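Local coordinates for protein sesquisabinene B synthase 2 (Santalum album, PDB 6A2A) that probably converts farnesyl diphosphate into the bicyclic sesquiterpene sesquisabinene B in a reaction dependent on magnesium or manganese ions, at residues 282-287 / 547-552. Numbering follows the deposited sequence.
Sequences LIQSYM and SWTKKQ
Met287 reaches across to Thr549 with its thioether end, laying CE 3.6 Å from the carbonyl O of Thr549 and 4.0 Å from its methyl CG2. The chain runs straight out through SD and then bends (chi3 53°), which turns the terminal methyl against helix 546-558, where CE also touches CB of Gln552 at 4.1 Å. A long, flexible and apolar methionine suits local axes that come no closer than 11.6 Å and cross at 59°. Thr549 answers with a short branched side chain: CG2 stands anti to the backbone N and faces Met287 and Gln284, while OG1 lies beside that N and hydrogen-bonds back to the carbonyl of Ala545, so the polar branch of a buried residue is satisfied by the residue just before its own helix. In the mainly helical class I terpene synthase fold, the contact joins helix 281-292 to the C-terminal helix 546-558, with Phe535 also packing on Met287. Gln284, at the exposed margin, crosses Thr549 at about a right angle and brings OE1 to 3.7 Å from CG2, a van der Waals touch. Within helix 546-558, Gln552 bends away from Met287 past CB, and its CG lies 3.6 Å above one face of the Trp548 ring, toward the rim.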
ATOM      1  N   LEU A 282      -5.187   8.523  12.456  1.00 20.69           N
ATOM      2  CA  LEU A 282      -4.050   8.353  11.589  1.00 21.08           C
ATOM      3  C   LEU A 282      -3.110   9.542  11.647  1.00 18.12           C
ATOM      4  O   LEU A 282      -1.943   9.399  11.820  1.00 18.14           O
ATOM      5  CB  LEU A 282      -4.509   8.125  10.171  1.00 22.79           C
ATOM      6  CG  LEU A 282      -3.499   7.770   9.092  1.00 26.60           C
ATOM      7  CD1 LEU A 282      -2.856   9.010   8.584  1.00 32.76           C
ATOM      8  CD2 LEU A 282      -2.453   6.762   9.463  1.00 24.09           C
ATOM      9  N   ILE A 283      -3.663  10.721  11.483  1.00 21.38           N
ATOM     10  CA  ILE A 283      -2.841  11.906  11.478  1.00 23.53           C
ATOM     11  C   ILE A 283      -2.133  12.130  12.811  1.00 20.63           C
ATOM     12  O   ILE A 283      -0.995  12.430  12.845  1.00 20.31           O
ATOM     13  CB  ILE A 283      -3.570  13.152  10.949  1.00 28.30           C
ATOM     14  CG1 ILE A 283      -2.624  14.307  10.860  1.00 32.23           C
ATOM     15  CG2 ILE A 283      -4.640  13.645  11.852  1.00 33.67           C
ATOM     16  CD1 ILE A 283      -1.650  14.166   9.741  1.00 32.04           C
ATOM     17  N   GLN A 284      -2.828  11.929  13.898  1.00 19.59           N
ATOM     18  CA  GLN A 284      -2.232  12.092  15.183  1.00 20.56           C
ATOM     19  C   GLN A 284      -1.128  11.058  15.431  1.00 19.10           C
ATOM     20  O   GLN A 284      -0.115  11.386  15.964  1.00 18.43           O
ATOM     21  CB  GLN A 284      -3.291  12.126  16.268  1.00 26.23           C
ATOM     22  CG  GLN A 284      -4.109  13.384  16.062  1.00 33.04           C
ATOM     23  CD  GLN A 284      -5.010  13.844  17.172  1.00 38.00           C
ATOM     24  OE1 GLN A 284      -5.183  15.019  17.329  1.00 41.45           O
ATOM     25  NE2 GLN A 284      -5.630  12.940  17.880  1.00 41.07           N
ATOM     26  N   SER A 285      -1.332   9.836  14.973  1.00 16.15           N
ATOM     27  CA  SER A 285      -0.307   8.827  15.146  1.00 17.69           C
ATOM     28  C   SER A 285       0.947   9.234  14.379  1.00 17.95           C
ATOM     29  O   SER A 285       2.021   9.129  14.852  1.00 15.97           O
ATOM     30  CB  SER A 285      -0.755   7.458  14.656  1.00 18.93           C
ATOM     31  OG  SER A 285       0.297   6.558  14.688  1.00 19.71           O
ATOM     32  N   TYR A 286       0.749   9.687  13.167  1.00 16.86           N
ATOM     33  CA  TYR A 286       1.857  10.099  12.340  1.00 16.66           C
ATOM     34  C   TYR A 286       2.580  11.293  12.965  1.00 17.05           C
ATOM     35  O   TYR A 286       3.765  11.303  13.043  1.00 17.56           O
ATOM     36  CB  TYR A 286       1.459  10.351  10.879  1.00 17.54           C
ATOM     37  CG  TYR A 286       2.650  10.688  10.008  1.00 18.01           C
ATOM     38  CD1 TYR A 286       3.591   9.755   9.695  1.00 18.04           C
ATOM     39  CD2 TYR A 286       2.852  11.958   9.565  1.00 23.14           C
ATOM     40  CE1 TYR A 286       4.697  10.074   8.938  1.00 19.38           C
ATOM     41  CE2 TYR A 286       3.940  12.284   8.821  1.00 21.16           C
ATOM     42  CZ  TYR A 286       4.873  11.345   8.506  1.00 20.27           C
ATOM     43  OH  TYR A 286       5.945  11.722   7.760  1.00 22.99           O
ATOM     44  N   MET A 287       1.835  12.264  13.455  1.00 17.44           N
ATOM     45  CA  MET A 287       2.490  13.428  14.068  1.00 18.48           C
ATOM     46  C   MET A 287       3.336  13.001  15.273  1.00 18.87           C
ATOM     47  O   MET A 287       4.415  13.597  15.474  1.00 19.00           O
ATOM     48  CB  MET A 287       1.472  14.500  14.445  1.00 18.68           C
ATOM     49  CG  MET A 287       0.864  15.155  13.238  1.00 19.97           C
ATOM     50  SD  MET A 287      -0.328  16.438  13.683  1.00 23.31           S
ATOM     51  CE  MET A 287       0.639  17.458  14.786  1.00 22.74           C
ATOM     52  N   SER A 547      -6.790  22.989  18.046  1.00 36.91           N
ATOM     53  CA  SER A 547      -6.126  24.127  17.402  1.00 35.98           C
ATOM     54  C   SER A 547      -4.606  24.058  17.568  1.00 29.77           C
ATOM     55  O   SER A 547      -3.880  24.354  16.666  1.00 31.76           O
ATOM     56  CB  SER A 547      -6.631  25.417  17.996  1.00 40.46           C
ATOM     57  OG  SER A 547      -6.522  25.370  19.404  1.00 42.23           O
ATOM     58  N   TRP A 548      -4.150  23.735  18.754  1.00 30.24           N
ATOM     59  CA  TRP A 548      -2.709  23.595  18.992  1.00 31.14           C
ATOM     60  C   TRP A 548      -2.120  22.497  18.089  1.00 26.54           C
ATOM     61  O   TRP A 548      -1.069  22.671  17.476  1.00 29.39           O
ATOM     62  CB  TRP A 548      -2.439  23.333  20.474  1.00 30.71           C
ATOM     63  CG  TRP A 548      -0.988  23.146  20.798  1.00 33.91           C
ATOM     64  CD1 TRP A 548      -0.079  24.070  21.212  1.00 38.51           C
ATOM     65  CD2 TRP A 548      -0.274  21.904  20.709  1.00 32.53           C
ATOM     66  NE1 TRP A 548       1.147  23.480  21.391  1.00 39.14           N
ATOM     67  CE2 TRP A 548       1.050  22.150  21.091  1.00 34.65           C
ATOM     68  CE3 TRP A 548      -0.643  20.606  20.347  1.00 30.91           C
ATOM     69  CZ2 TRP A 548       1.999  21.133  21.147  1.00 30.19           C
ATOM     70  CZ3 TRP A 548       0.305  19.608  20.359  1.00 32.99           C
ATOM     71  CH2 TRP A 548       1.612  19.878  20.770  1.00 28.97           C
ATOM     72  N   THR A 549      -2.794  21.367  18.027  1.00 28.44           N
ATOM     73  CA  THR A 549      -2.356  20.230  17.188  1.00 31.81           C
ATOM     74  C   THR A 549      -2.274  20.677  15.735  1.00 30.30           C
ATOM     75  O   THR A 549      -1.324  20.422  15.022  1.00 25.73           O
ATOM     76  CB  THR A 549      -3.331  19.062  17.332  1.00 36.49           C
ATOM     77  OG1 THR A 549      -3.242  18.723  18.710  1.00 36.33           O
ATOM     78  CG2 THR A 549      -3.007  17.879  16.444  1.00 37.72           C
ATOM     79  N   LYS A 550      -3.309  21.389  15.326  1.00 28.58           N
ATOM     80  CA  LYS A 550      -3.394  21.797  13.968  1.00 30.97           C
ATOM     81  C   LYS A 550      -2.267  22.757  13.650  1.00 28.94           C
ATOM     82  O   LYS A 550      -1.680  22.682  12.568  1.00 28.40           O
ATOM     83  CB  LYS A 550      -4.742  22.469  13.680  1.00 35.37           C
ATOM     84  CG  LYS A 550      -4.930  22.819  12.217  1.00 40.11           C
ATOM     85  CD  LYS A 550      -6.347  22.655  11.733  1.00 46.13           C
ATOM     86  CE  LYS A 550      -6.423  22.693  10.221  1.00 48.86           C
ATOM     87  NZ  LYS A 550      -6.556  24.085   9.740  1.00 52.11           N
ATOM     88  N   LYS A 551      -1.956  23.627  14.608  1.00 25.12           N
ATOM     89  CA  LYS A 551      -0.912  24.574  14.396  1.00 28.57           C
ATOM     90  C   LYS A 551       0.416  23.840  14.204  1.00 26.95           C
ATOM     91  O   LYS A 551       1.238  24.240  13.390  1.00 26.96           O
ATOM     92  CB  LYS A 551      -0.870  25.546  15.585  1.00 32.62           C
ATOM     93  CG  LYS A 551       0.276  26.546  15.508  1.00 37.76           C
ATOM     94  CD  LYS A 551       0.534  27.352  16.751  1.00 44.89           C
ATOM     95  CE  LYS A 551       2.018  27.545  16.999  1.00 50.80           C
ATOM     96  NZ  LYS A 551       2.506  26.675  18.102  1.00 54.00           N
ATOM     97  N   GLN A 552       0.662  22.821  15.032  1.00 26.13           N
ATOM     98  CA  GLN A 552       1.924  22.094  14.970  1.00 24.87           C
ATOM     99  C   GLN A 552       2.033  21.312  13.655  1.00 23.33           C
ATOM    100  O   GLN A 552       3.095  21.273  13.015  1.00 27.45           O
ATOM    101  CB  GLN A 552       2.005  21.123  16.165  1.00 23.77           C
ATOM    102  CG  GLN A 552       2.174  21.798  17.494  1.00 26.85           C
ATOM    103  CD  GLN A 552       3.385  22.693  17.628  1.00 26.30           C
ATOM    104  OE1 GLN A 552       3.357  23.577  18.457  1.00 35.51           O
ATOM    105  NE2 GLN A 552       4.478  22.430  16.912  1.00 27.17           N
TER